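Local atomic coordinates of beta-galactosidase (Trichoderma reesei, PDB entry 3OG2), a protein that probably hydrolyses terminal non-reducing beta-D-galactose residues from beta-D-galactosides, as a family 35 glycoside hydrolase. Residues Thr473-Val482 against Met577-Asn585; Glu494-Gly502 against Leu542-Val550. One frame throughout, in Å; residues are numbered along the deposited sequence.

Contact 1 (Thr473-Val482 against Met577-Asn585); sequences TWNEFAEKTV and MNPDSVIIN
Ile583 points its CD1 against one face of a beta hairpin, formed by strands 470-476 and 481-487. The contact joins this domain 2 hairpin to 577-585 of domain 3. The tight part is apolar. CD1 of Ile583 lies 3.6 Å from Thr473 CG2 and 3.7 Å from Val482 CG1, tip to tip with both side chains. The Phe477 ring crosses Ile583 at about a right angle, and Phe477 CZ comes to 4.0 Å from Ile583 CD1. The carbonyl O of Ser581 sits at the edge of the same ring. Ile615 also packs on Val482 and Ile583.

Toward Asn578 the contact is looser and wetter. The Asn578 amide lies oblique to the Trp474 indole, with the planes 44° apart. Trp474 NE1 donates to Val371 O, which Asn578 ND2 also reaches in a weak hydrogen bond. One water joins Trp474 O to Asn578 ND2. Between the two zones stands Asn475, its first torsion carrying the amide toward Ser581 and the Pro579 carbonyl. A second water links Ser581 OG to Thr473 OG1. Asn475 ND2 donates twice: to Pro579 O at 3.0 Å, the more bent (130°) and tilted bond, and to Ser581 OG at 2.9 Å, in the amide plane and nearly straight at 162°.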
ATOM      1  N   THR A 473       1.323 -26.705   1.557  1.00  7.96           N
ATOM      2  CA  THR A 473       2.742 -26.792   1.888  1.00  7.31           C
ATOM      3  C   THR A 473       3.135 -28.243   1.991  1.00  7.51           C
ATOM      4  O   THR A 473       2.252 -29.147   2.040  1.00  9.19           O
ATOM      5  CB  THR A 473       3.068 -26.046   3.203  1.00  7.88           C
ATOM      6  OG1 THR A 473       4.481 -25.809   3.262  1.00  8.83           O
ATOM      7  CG2 THR A 473       2.680 -26.856   4.446  1.00  9.13           C
ATOM      8  N   TRP A 474       4.433 -28.483   2.054  1.00  8.47           N
ATOM      9  CA  TRP A 474       4.896 -29.826   2.450  1.00  8.69           C
ATOM     10  C   TRP A 474       6.285 -29.617   3.035  1.00  8.32           C
ATOM     11  O   TRP A 474       6.935 -28.619   2.699  1.00  9.28           O
ATOM     12  CB  TRP A 474       4.922 -30.822   1.288  1.00  9.23           C
ATOM     13  CG  TRP A 474       5.897 -30.450   0.215  1.00  8.74           C
ATOM     14  CD1 TRP A 474       5.612 -29.702  -0.897  1.00 11.47           C
ATOM     15  CD2 TRP A 474       7.285 -30.779   0.142  1.00 10.61           C
ATOM     16  NE1 TRP A 474       6.744 -29.541  -1.659  1.00 13.65           N
ATOM     17  CE2 TRP A 474       7.782 -30.188  -1.048  1.00 12.93           C
ATOM     18  CE3 TRP A 474       8.138 -31.506   0.993  1.00 11.25           C
ATOM     19  CZ2 TRP A 474       9.112 -30.331  -1.395  1.00 15.64           C
ATOM     20  CZ3 TRP A 474       9.481 -31.648   0.637  1.00 15.29           C
ATOM     21  CH2 TRP A 474       9.940 -31.046  -0.566  1.00 16.68           C
ATOM     22  N   ASN A 475       6.725 -30.535   3.902  1.00  8.09           N
ATOM     23  CA  ASN A 475       8.100 -30.489   4.349  1.00  9.14           C
ATOM     24  C   ASN A 475       8.500 -31.880   4.815  1.00  9.29           C
ATOM     25  O   ASN A 475       7.684 -32.699   5.220  1.00 10.52           O
ATOM     26  CB  ASN A 475       8.301 -29.452   5.497  1.00 11.04           C
ATOM     27  CG  ASN A 475       9.721 -28.914   5.414  1.00 16.58           C
ATOM     28  OD1 ASN A 475      10.664 -29.522   4.798  1.00 17.82           O
ATOM     29  ND2 ASN A 475       9.957 -27.738   5.910  1.00 14.88           N
ATOM     30  N   GLU A 476       9.796 -32.130   4.723  1.00 12.85           N
ATOM     31  CA  GLU A 476      10.455 -33.333   5.228  1.00 16.22           C
ATOM     32  C   GLU A 476      10.965 -33.009   6.629  1.00 19.17           C
ATOM     33  O   GLU A 476      11.903 -32.235   6.764  1.00 24.81           O
ATOM     34  CB  GLU A 476      11.583 -33.722   4.274  1.00 24.72           C
ATOM     35  CG  GLU A 476      12.256 -34.996   4.826  1.00 35.27           C
ATOM     36  CD  GLU A 476      13.218 -35.668   3.891  1.00 45.87           C
ATOM     37  OE1 GLU A 476      13.153 -35.415   2.671  1.00 48.88           O
ATOM     38  OE2 GLU A 476      14.007 -36.468   4.423  1.00 74.61           O
ATOM     39  N   PHE A 477      10.399 -33.568   7.684  1.00 17.07           N
ATOM     40  CA  PHE A 477      10.805 -33.429   9.061  1.00 19.87           C
ATOM     41  C   PHE A 477      11.645 -34.645   9.424  1.00 28.94           C
ATOM     42  O   PHE A 477      11.855 -35.569   8.640  1.00 36.81           O
ATOM     43  CB  PHE A 477       9.584 -33.313   9.967  1.00 19.38           C
ATOM     44  CG  PHE A 477       8.742 -32.104   9.625  1.00 14.87           C
ATOM     45  CD1 PHE A 477       9.235 -30.848   9.854  1.00 14.00           C
ATOM     46  CD2 PHE A 477       7.469 -32.214   9.066  1.00 15.47           C
ATOM     47  CE1 PHE A 477       8.487 -29.734   9.518  1.00 13.52           C
ATOM     48  CE2 PHE A 477       6.709 -31.102   8.777  1.00 13.90           C
ATOM     49  CZ  PHE A 477       7.194 -29.831   9.032  1.00 13.70           C
ATOM     50  N   ALA A 478      12.166 -34.655  10.639  1.00 31.70           N
ATOM     51  CA  ALA A 478      13.153 -35.727  10.871  1.00 40.22           C
ATOM     52  C   ALA A 478      12.518 -37.113  10.868  1.00 43.61           C
ATOM     53  O   ALA A 478      13.183 -38.113  10.593  1.00 51.30           O
ATOM     54  CB  ALA A 478      13.889 -35.415  12.153  1.00 50.41           C
ATOM     55  N   GLU A 479      11.230 -37.266  11.136  1.00 42.81           N
ATOM     56  CA  GLU A 479      10.632 -38.586  11.331  1.00 43.54           C
ATOM     57  C   GLU A 479       9.484 -38.846  10.367  1.00 36.39           C
ATOM     58  O   GLU A 479       8.960 -39.951  10.199  1.00 34.19           O
ATOM     59  CB  GLU A 479      10.217 -38.648  12.802  1.00 49.06           C
ATOM     60  CG  GLU A 479       9.164 -37.689  13.267  1.00 52.93           C
ATOM     61  CD  GLU A 479       9.484 -36.220  13.384  1.00 54.45           C
ATOM     62  OE1 GLU A 479       9.979 -35.562  12.452  1.00 71.22           O
ATOM     63  OE2 GLU A 479       9.229 -35.623  14.464  1.00 81.32           O
ATOM     64  N   LYS A 480       9.019 -37.825   9.685  1.00 29.02           N
ATOM     65  CA  LYS A 480       7.895 -37.923   8.783  1.00 18.20           C
ATOM     66  C   LYS A 480       8.038 -36.829   7.694  1.00 14.48           C
ATOM     67  O   LYS A 480       8.707 -35.819   7.913  1.00 19.44           O
ATOM     68  CB  LYS A 480       6.533 -37.760   9.437  1.00 22.12           C
ATOM     69  CG  LYS A 480       6.205 -36.582  10.330  1.00 21.50           C
ATOM     70  CD  LYS A 480       4.739 -36.470  10.736  1.00 27.95           C
ATOM     71  CE  LYS A 480       4.398 -35.328  11.709  1.00 34.58           C
ATOM     72  NZ  LYS A 480       2.898 -35.313  12.009  1.00 22.62           N
ATOM     73  N   THR A 481       7.382 -37.056   6.580  1.00 11.51           N
ATOM     74  CA  THR A 481       7.155 -36.005   5.577  1.00 10.89           C
ATOM     75  C   THR A 481       5.695 -35.615   5.651  1.00  9.37           C
ATOM     76  O   THR A 481       4.852 -36.510   5.723  1.00 13.16           O
ATOM     77  CB  THR A 481       7.542 -36.505   4.177  1.00 11.51           C
ATOM     78  OG1 THR A 481       8.941 -36.821   4.156  1.00 12.96           O
ATOM     79  CG2 THR A 481       7.337 -35.467   3.092  1.00 13.08           C
ATOM     80  N   VAL A 482       5.401 -34.323   5.673  1.00  9.09           N
ATOM     81  CA  VAL A 482       4.025 -33.869   5.782  1.00  9.29           C
ATOM     82  C   VAL A 482       3.638 -33.159   4.517  1.00  7.69           C
ATOM     83  O   VAL A 482       4.438 -32.344   3.997  1.00 10.02           O
ATOM     84  CB  VAL A 482       3.919 -32.916   6.985  1.00  9.51           C
ATOM     85  CG1 VAL A 482       2.606 -32.159   6.927  1.00 11.64           C
ATOM     86  CG2 VAL A 482       4.036 -33.716   8.261  1.00 11.59           C
ATOM     87  N   MET A 577      13.562 -21.387  -0.994  1.00  8.84           N
ATOM     88  CA  MET A 577      12.572 -22.353  -1.447  1.00  8.96           C
ATOM     89  C   MET A 577      12.689 -23.597  -0.565  1.00  8.47           C
ATOM     90  O   MET A 577      13.807 -23.989  -0.180  1.00 10.02           O
ATOM     91  CB  MET A 577      12.818 -22.765  -2.896  1.00 10.49           C
ATOM     92  CG  MET A 577      12.826 -21.599  -3.873  1.00 10.25           C
ATOM     93  SD  MET A 577      11.263 -20.738  -4.064  1.00 12.13           S
ATOM     94  CE  MET A 577      10.410 -22.009  -5.046  1.00 16.46           C
ATOM     95  N   ASN A 578      11.570 -24.231  -0.240  1.00  9.06           N
ATOM     96  CA  ASN A 578      11.628 -25.419   0.662  1.00  8.37           C
ATOM     97  C   ASN A 578      12.421 -25.168   1.944  1.00  9.07           C
ATOM     98  O   ASN A 578      13.237 -26.023   2.365  1.00 10.01           O
ATOM     99  CB  ASN A 578      12.180 -26.648  -0.056  1.00  9.08           C
ATOM    100  CG  ASN A 578      11.277 -26.964  -1.247  1.00 10.57           C
ATOM    101  OD1 ASN A 578      11.760 -26.884  -2.377  1.00 23.80           O
ATOM    102  ND2 ASN A 578      10.032 -27.317  -1.050  1.00 10.52           N
ATOM    103  N   PRO A 579      12.192 -24.069   2.640  1.00  8.36           N
ATOM    104  CA  PRO A 579      12.984 -23.829   3.857  1.00  8.81           C
ATOM    105  C   PRO A 579      12.585 -24.766   4.984  1.00  8.58           C
ATOM    106  O   PRO A 579      11.448 -25.287   5.072  1.00  9.68           O
ATOM    107  CB  PRO A 579      12.530 -22.428   4.281  1.00  9.55           C
ATOM    108  CG  PRO A 579      11.093 -22.364   3.781  1.00 10.32           C
ATOM    109  CD  PRO A 579      11.193 -23.015   2.437  1.00  9.60           C
ATOM    110  N   ASP A 580      13.482 -24.975   5.937  1.00  8.52           N
ATOM    111  CA  ASP A 580      13.108 -25.658   7.175  1.00  9.02           C
ATOM    112  C   ASP A 580      12.012 -24.842   7.840  1.00  8.95           C
ATOM    113  O   ASP A 580      12.056 -23.594   7.855  1.00  9.66           O
ATOM    114  CB  ASP A 580      14.324 -25.733   8.097  1.00 11.01           C
ATOM    115  CG  ASP A 580      15.398 -26.666   7.591  1.00 14.48           C
ATOM    116  OD1 ASP A 580      15.188 -27.378   6.602  1.00 17.87           O
ATOM    117  OD2 ASP A 580      16.482 -26.654   8.231  1.00 19.90           O
ATOM    118  N   SER A 581      11.018 -25.513   8.372  1.00  9.11           N
ATOM    119  CA  SER A 581       9.833 -24.814   8.864  1.00  8.91           C
ATOM    120  C   SER A 581       9.145 -25.606   9.997  1.00  8.70           C
ATOM    121  O   SER A 581       9.575 -26.728  10.278  1.00  9.52           O
ATOM    122  CB  SER A 581       8.837 -24.626   7.713  1.00 10.60           C
ATOM    123  OG  SER A 581       8.260 -25.888   7.361  1.00 12.27           O
ATOM    124  N   VAL A 582       8.117 -25.022  10.581  1.00  8.50           N
ATOM    125  CA  VAL A 582       7.161 -25.791  11.376  0.50  8.59           C
ATOM    126  C   VAL A 582       5.801 -25.376  10.836  1.00  8.18           C
ATOM    127  O   VAL A 582       5.609 -24.229  10.385  1.00 10.74           O
ATOM    128  CB  VAL A 582       7.244 -25.529  12.883  0.50 14.51           C
ATOM    129  CG1 VAL A 582       8.649 -25.797  13.426  0.50 21.72           C
ATOM    130  CG2 VAL A 582       6.819 -24.107  13.202  0.50 20.47           C
ATOM    131  N   ILE A 583       4.871 -26.295  10.812  1.00  7.79           N
ATOM    132  CA  ILE A 583       3.545 -26.036  10.288  1.00  8.04           C
ATOM    133  C   ILE A 583       2.600 -25.847  11.472  1.00  7.82           C
ATOM    134  O   ILE A 583       2.628 -26.674  12.383  1.00 10.44           O
ATOM    135  CB  ILE A 583       3.049 -27.173   9.382  1.00  8.92           C
ATOM    136  CG1 ILE A 583       3.968 -27.352   8.155  1.00 10.46           C
ATOM    137  CG2 ILE A 583       1.610 -26.947   8.960  1.00 11.37           C
ATOM    138  CD1 ILE A 583       3.751 -28.622   7.374  1.00 12.23           C
ATOM    139  N   ILE A 584       1.845 -24.743  11.468  1.00  8.02           N
ATOM    140  CA  ILE A 584       0.963 -24.490  12.621  1.00  8.54           C
ATOM    141  C   ILE A 584      -0.451 -24.298  12.105  1.00  8.35           C
ATOM    142  O   ILE A 584      -0.692 -23.480  11.205  1.00 10.38           O
ATOM    143  CB  ILE A 584       1.448 -23.277  13.445  1.00  8.31           C
ATOM    144  CG1 ILE A 584       2.840 -23.553  14.017  1.00 10.64           C
ATOM    145  CG2 ILE A 584       0.412 -22.890  14.525  1.00 10.51           C
ATOM    146  CD1 ILE A 584       3.479 -22.481  14.865  1.00 12.59           C
ATOM    147  N   ASN A 585      -1.385 -25.045  12.707  1.00  9.42           N
ATOM    148  CA  ASN A 585      -2.806 -24.901  12.377  1.00  9.28           C
ATOM    149  C   ASN A 585      -3.477 -24.102  13.502  1.00  8.28           C
ATOM    150  O   ASN A 585      -3.555 -24.640  14.648  1.00  9.48           O
ATOM    151  CB  ASN A 585      -3.411 -26.291  12.215  1.00 10.48           C
ATOM    152  CG  ASN A 585      -4.919 -26.296  12.169  1.00 10.31           C
ATOM    153  OD1 ASN A 585      -5.541 -25.287  11.833  1.00 12.72           O
ATOM    154  ND2 ASN A 585      -5.494 -27.457  12.534  1.00 12.92           N
TER
HETATM  155  O   HOH W   1       6.887 -26.358   4.993  1.00 10.93           O
HETATM  156  O   HOH W   2       9.480 -27.926   1.731  1.00  9.90           O

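Contact 2 (Glu494-Gly502 against Leu542-Val550); sequences EFAVKNPFG and LGSLVIYMV
Phe495 presents the edge of its ring to Met549, whose SD lies in the ring plane, 3.7 Å from Phe495 CE1. In this Met-aromatic contact, CG of Met549 beside its backbone N (chi1 -72°) and an extended chi2 carry SD to the ring edge. Ile547 CG2, in the conformer given, meets the same ring obliquely. The Phe501 ring carries Pro500 CG over the centre of one face, while Phe501 CE1 comes obliquely to 3.7 Å from Gly543 N.

Strands 494-497 and 545-550 run antiparallel at 174°, but their axes are 11.3 Å apart. They lie in two facing sheets, as in a beta sandwich, and side chains fill most of the space between them. Val497 uses both branches: CG1 meets Leu545 CD2, and CG2 meets Leu542 CD1 at 3.9 Å. Pro500 CG lies 3.7 Å from Leu542 CB. Replacing Phe495 with an alanine would probably open a gap beside Ile547 CG2 and take away the ring edge that Met549 SD rests against.

A type II' turn from Leu542 to Leu545 joins strands 538-542 and 545-551. Gly543, at positive phi there, has its CA 3.9 Å from Pro500 O. A water links that oxygen to Ser544 N, and Asn499 OD1 accepts from Phe501 N (2.9 Å) in an Asx turn. No direct hydrogen bond crosses, so the hold rests on apolar fit, one sulfur-aromatic contact and this water bridge.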
ATOM      1  N   GLU A 494      -8.726 -36.068  -6.080  1.00 10.28           N
ATOM      2  CA  GLU A 494      -7.988 -37.331  -6.088  1.00 10.57           C
ATOM      3  C   GLU A 494      -6.500 -37.036  -6.230  1.00  9.56           C
ATOM      4  O   GLU A 494      -6.130 -36.087  -6.960  1.00 10.96           O
ATOM      5  CB  GLU A 494      -8.533 -38.201  -7.232  1.00 11.66           C
ATOM      6  CG  GLU A 494      -7.960 -39.611  -7.133  1.00 12.49           C
ATOM      7  CD  GLU A 494      -8.484 -40.437  -8.308  1.00 12.24           C
ATOM      8  OE1 GLU A 494      -9.642 -40.933  -8.234  1.00 14.32           O
ATOM      9  OE2 GLU A 494      -7.718 -40.495  -9.314  1.00 13.92           O
ATOM     10  N   PHE A 495      -5.677 -37.833  -5.572  1.00 10.33           N
ATOM     11  CA  PHE A 495      -4.238 -37.738  -5.779  1.00 10.04           C
ATOM     12  C   PHE A 495      -3.672 -39.158  -5.725  1.00 10.40           C
ATOM     13  O   PHE A 495      -4.296 -40.078  -5.196  1.00 12.43           O
ATOM     14  CB  PHE A 495      -3.523 -36.808  -4.810  1.00 10.90           C
ATOM     15  CG  PHE A 495      -3.658 -37.167  -3.357  1.00 11.27           C
ATOM     16  CD1 PHE A 495      -4.850 -36.880  -2.664  1.00 12.54           C
ATOM     17  CD2 PHE A 495      -2.578 -37.734  -2.717  1.00 13.18           C
ATOM     18  CE1 PHE A 495      -4.929 -37.175  -1.301  1.00 13.94           C
ATOM     19  CE2 PHE A 495      -2.656 -38.047  -1.379  1.00 16.16           C
ATOM     20  CZ  PHE A 495      -3.831 -37.750  -0.681  1.00 14.52           C
ATOM     21  N   ALA A 496      -2.482 -39.290  -6.271  1.00 10.81           N
ATOM     22  CA  ALA A 496      -1.885 -40.615  -6.293  1.00 11.21           C
ATOM     23  C   ALA A 496      -0.407 -40.450  -5.915  1.00 10.73           C
ATOM     24  O   ALA A 496       0.250 -39.524  -6.371  1.00 12.70           O
ATOM     25  CB  ALA A 496      -2.007 -41.253  -7.655  1.00 13.06           C
ATOM     26  N   VAL A 497       0.076 -41.360  -5.099  1.00 11.56           N
ATOM     27  CA  VAL A 497       1.430 -41.317  -4.581  1.00 12.15           C
ATOM     28  C   VAL A 497       2.194 -42.519  -5.105  1.00 12.17           C
ATOM     29  O   VAL A 497       1.752 -43.664  -4.918  1.00 13.28           O
ATOM     30  CB  VAL A 497       1.471 -41.294  -3.038  1.00 12.08           C
ATOM     31  CG1 VAL A 497       2.903 -41.131  -2.548  1.00 14.52           C
ATOM     32  CG2 VAL A 497       0.592 -40.148  -2.506  1.00 15.05           C
ATOM     33  N   LYS A 498       3.329 -42.269  -5.784  1.00 13.89           N
ATOM     34  CA  LYS A 498       4.150 -43.417  -6.216  1.00 14.46           C
ATOM     35  C   LYS A 498       4.598 -44.230  -4.989  1.00 14.44           C
ATOM     36  O   LYS A 498       4.719 -43.566  -3.944  1.00 15.12           O
ATOM     37  CB  LYS A 498       5.372 -42.953  -7.012  1.00 16.80           C
ATOM     38  CG  LYS A 498       4.972 -42.121  -8.246  1.00 20.92           C
ATOM     39  CD  LYS A 498       6.289 -41.955  -9.051  1.00 29.54           C
ATOM     40  CE  LYS A 498       6.099 -41.007 -10.213  1.00 36.75           C
ATOM     41  NZ  LYS A 498       7.402 -40.427 -10.689  1.00 32.71           N
ATOM     42  N   ASN A 499       4.785 -45.528  -5.147  1.00 15.13           N
ATOM     43  CA  ASN A 499       5.063 -46.431  -4.006  1.00 16.43           C
ATOM     44  C   ASN A 499       5.773 -45.777  -2.826  1.00 16.26           C
ATOM     45  O   ASN A 499       6.954 -45.453  -2.880  1.00 17.74           O
ATOM     46  CB  ASN A 499       5.936 -47.585  -4.511  1.00 21.23           C
ATOM     47  CG  ASN A 499       6.267 -48.537  -3.393  1.00 24.72           C
ATOM     48  OD1 ASN A 499       5.857 -48.469  -2.230  1.00 25.71           O
ATOM     49  ND2 ASN A 499       7.066 -49.512  -3.831  1.00 28.92           N
ATOM     50  N   PRO A 500       4.982 -45.485  -1.803  1.00 14.57           N
ATOM     51  CA  PRO A 500       5.529 -44.776  -0.639  1.00 14.43           C
ATOM     52  C   PRO A 500       6.062 -45.677   0.460  1.00 15.78           C
ATOM     53  O   PRO A 500       6.388 -45.210   1.576  1.00 20.88           O
ATOM     54  CB  PRO A 500       4.268 -44.031  -0.138  1.00 14.37           C
ATOM     55  CG  PRO A 500       3.139 -44.993  -0.395  1.00 14.31           C
ATOM     56  CD  PRO A 500       3.525 -45.677  -1.700  1.00 14.35           C
ATOM     57  N   PHE A 501       6.174 -46.963   0.205  1.00 18.57           N
ATOM     58  CA  PHE A 501       6.412 -47.944   1.279  1.00 21.23           C
ATOM     59  C   PHE A 501       7.823 -48.457   1.343  1.00 28.11           C
ATOM     60  O   PHE A 501       8.106 -49.339   2.155  1.00 32.19           O
ATOM     61  CB  PHE A 501       5.478 -49.165   1.065  1.00 21.85           C
ATOM     62  CG  PHE A 501       4.034 -48.717   1.168  1.00 20.20           C
ATOM     63  CD1 PHE A 501       3.569 -48.089   2.340  1.00 20.92           C
ATOM     64  CD2 PHE A 501       3.206 -48.918   0.068  1.00 22.27           C
ATOM     65  CE1 PHE A 501       2.229 -47.648   2.431  1.00 19.97           C
ATOM     66  CE2 PHE A 501       1.890 -48.502   0.177  1.00 22.96           C
ATOM     67  CZ  PHE A 501       1.425 -47.891   1.325  1.00 23.00           C
ATOM     68  N   GLY A 502       8.682 -47.929   0.486  1.00 33.21           N
ATOM     69  CA  GLY A 502      10.069 -48.366   0.436  1.00 35.68           C
ATOM     70  C   GLY A 502      10.227 -49.739  -0.192  1.00 40.86           C
ATOM     71  O   GLY A 502       9.555 -50.088  -1.157  1.00 57.23           O
ATOM     72  N   LEU A 542       1.025 -42.904   4.808  1.00 12.68           N
ATOM     73  CA  LEU A 542       1.578 -43.847   3.850  1.00 13.31           C
ATOM     74  C   LEU A 542       3.062 -44.009   4.125  1.00 13.52           C
ATOM     75  O   LEU A 542       3.894 -43.196   3.724  1.00 14.05           O
ATOM     76  CB  LEU A 542       1.354 -43.396   2.409  1.00 13.98           C
ATOM     77  CG  LEU A 542      -0.044 -42.956   1.976  1.00 12.68           C
ATOM     78  CD1 LEU A 542      -0.011 -42.440   0.544  1.00 15.66           C
ATOM     79  CD2 LEU A 542      -1.036 -44.095   2.129  1.00 15.05           C
ATOM     80  N   GLY A 543       3.473 -45.056   4.806  1.00 15.81           N
ATOM     81  CA  GLY A 543       4.877 -45.120   5.200  1.00 16.73           C
ATOM     82  C   GLY A 543       5.153 -43.961   6.141  1.00 14.55           C
ATOM     83  O   GLY A 543       4.470 -43.744   7.138  1.00 18.12           O
ATOM     84  N   SER A 544       6.193 -43.179   5.803  1.00 13.24           N
ATOM     85  CA  SER A 544       6.541 -42.021   6.602  1.00 13.18           C
ATOM     86  C   SER A 544       5.961 -40.720   6.027  1.00 14.11           C
ATOM     87  O   SER A 544       6.278 -39.652   6.560  1.00 14.66           O
ATOM     88  CB  SER A 544       8.055 -41.865   6.783  1.00 14.21           C
ATOM     89  OG  SER A 544       8.714 -41.576   5.571  1.00 16.66           O
ATOM     90  N   LEU A 545       5.121 -40.814   5.027  1.00 11.63           N
ATOM     91  CA  LEU A 545       4.399 -39.648   4.473  1.00 11.08           C
ATOM     92  C   LEU A 545       3.042 -39.517   5.155  1.00 11.26           C
ATOM     93  O   LEU A 545       2.289 -40.475   5.243  1.00 12.42           O
ATOM     94  CB  LEU A 545       4.222 -39.869   2.965  1.00 11.63           C
ATOM     95  CG  LEU A 545       3.404 -38.762   2.255  1.00 10.44           C
ATOM     96  CD1 LEU A 545       4.094 -37.410   2.333  1.00 11.55           C
ATOM     97  CD2 LEU A 545       3.098 -39.137   0.829  1.00 11.66           C
ATOM     98  N   VAL A 546       2.733 -38.343   5.676  1.00 10.53           N
ATOM     99  CA  VAL A 546       1.431 -38.066   6.293  1.00 10.41           C
ATOM    100  C   VAL A 546       0.779 -36.946   5.499  1.00  9.39           C
ATOM    101  O   VAL A 546       1.390 -35.898   5.322  1.00 10.31           O
ATOM    102  CB  VAL A 546       1.586 -37.665   7.751  1.00 12.25           C
ATOM    103  CG1 VAL A 546       0.186 -37.413   8.288  1.00 13.59           C
ATOM    104  CG2 VAL A 546       2.364 -38.745   8.504  1.00 12.56           C
ATOM    105  N   ILE A 547      -0.422 -37.236   4.989  1.00  9.64           N
ATOM    106  CA  ILE A 547      -1.142 -36.241   4.196  0.50  8.76           C
ATOM    107  C   ILE A 547      -2.349 -35.742   4.997  1.00  9.23           C
ATOM    108  O   ILE A 547      -3.151 -36.570   5.445  1.00  9.45           O
ATOM    109  CB  ILE A 547      -1.568 -36.767   2.814  0.50  6.91           C
ATOM    110  CG1 ILE A 547      -0.441 -37.543   2.132  0.50  7.82           C
ATOM    111  CG2 ILE A 547      -2.042 -35.589   1.972  0.50  9.24           C
ATOM    112  CD1 ILE A 547      -0.600 -39.060   2.111  0.50  8.26           C
ATOM    113  N   TYR A 548      -2.398 -34.422   5.136  1.00  9.09           N
ATOM    114  CA  TYR A 548      -3.521 -33.737   5.780  1.00  8.73           C
ATOM    115  C   TYR A 548      -4.366 -33.155   4.687  1.00  8.85           C
ATOM    116  O   TYR A 548      -3.854 -32.361   3.865  1.00 10.66           O
ATOM    117  CB  TYR A 548      -2.996 -32.637   6.693  1.00  9.44           C
ATOM    118  CG  TYR A 548      -2.157 -33.117   7.850  1.00 10.10           C
ATOM    119  CD1 TYR A 548      -0.841 -33.547   7.653  1.00 12.53           C
ATOM    120  CD2 TYR A 548      -2.625 -33.150   9.155  1.00 12.82           C
ATOM    121  CE1 TYR A 548      -0.053 -33.987   8.693  1.00 12.83           C
ATOM    122  CE2 TYR A 548      -1.831 -33.600  10.214  1.00 12.41           C
ATOM    123  CZ  TYR A 548      -0.544 -34.030   9.983  1.00 12.43           C
ATOM    124  OH  TYR A 548       0.264 -34.450  11.027  1.00 14.04           O
ATOM    125  N   MET A 549      -5.645 -33.536   4.623  1.00  9.51           N
ATOM    126  CA  MET A 549      -6.563 -33.150   3.551  1.00  8.68           C
ATOM    127  C   MET A 549      -7.627 -32.245   4.149  1.00  9.14           C
ATOM    128  O   MET A 549      -8.436 -32.761   4.948  1.00 10.51           O
ATOM    129  CB  MET A 549      -7.171 -34.402   2.954  1.00  9.65           C
ATOM    130  CG  MET A 549      -6.162 -35.205   2.101  1.00 12.45           C
ATOM    131  SD  MET A 549      -6.724 -36.922   1.901  1.00 13.12           S
ATOM    132  CE  MET A 549      -5.958 -37.622   3.350  1.00 12.77           C
ATOM    133  N   VAL A 550      -7.658 -30.977   3.798  1.00  9.07           N
ATOM    134  CA  VAL A 550      -8.551 -30.032   4.433  1.00  8.89           C
ATOM    135  C   VAL A 550      -9.370 -29.256   3.399  1.00  8.71           C
ATOM    136  O   VAL A 550      -9.064 -29.281   2.202  1.00 10.14           O
ATOM    137  CB  VAL A 550      -7.761 -29.031   5.312  1.00  9.57           C
ATOM    138  CG1 VAL A 550      -7.056 -29.784   6.440  1.00 12.45           C
ATOM    139  CG2 VAL A 550      -6.766 -28.211   4.494  1.00 11.01           C
TER
HETATM  140  O   HOH W   3       7.864 -44.469   3.694  1.00 21.99           O

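In the fold
From the N terminus, the chain passes through the TIM-barrel domain and the first strands of domain 2 before it reaches hairpin 473-482, the earlier half of contact 1. Strand 481-487 then leads to strand 492-497 and so to 494-502, the earlier half of contact 2. After a 39-residue excursion without helix, 542-550 returns and closes contact 2. Only later does 577-585 close contact 1, so contact 2 is nested inside its loop. The inner closure ties two facing sheets within domain 2. The outer one ties domain 2 to domain 3. The centres are about 14 Å apart. Strands 481-487 and 545-551 are parallel neighbours in one sheet, where Thr481 O probably accepts from Val546 N.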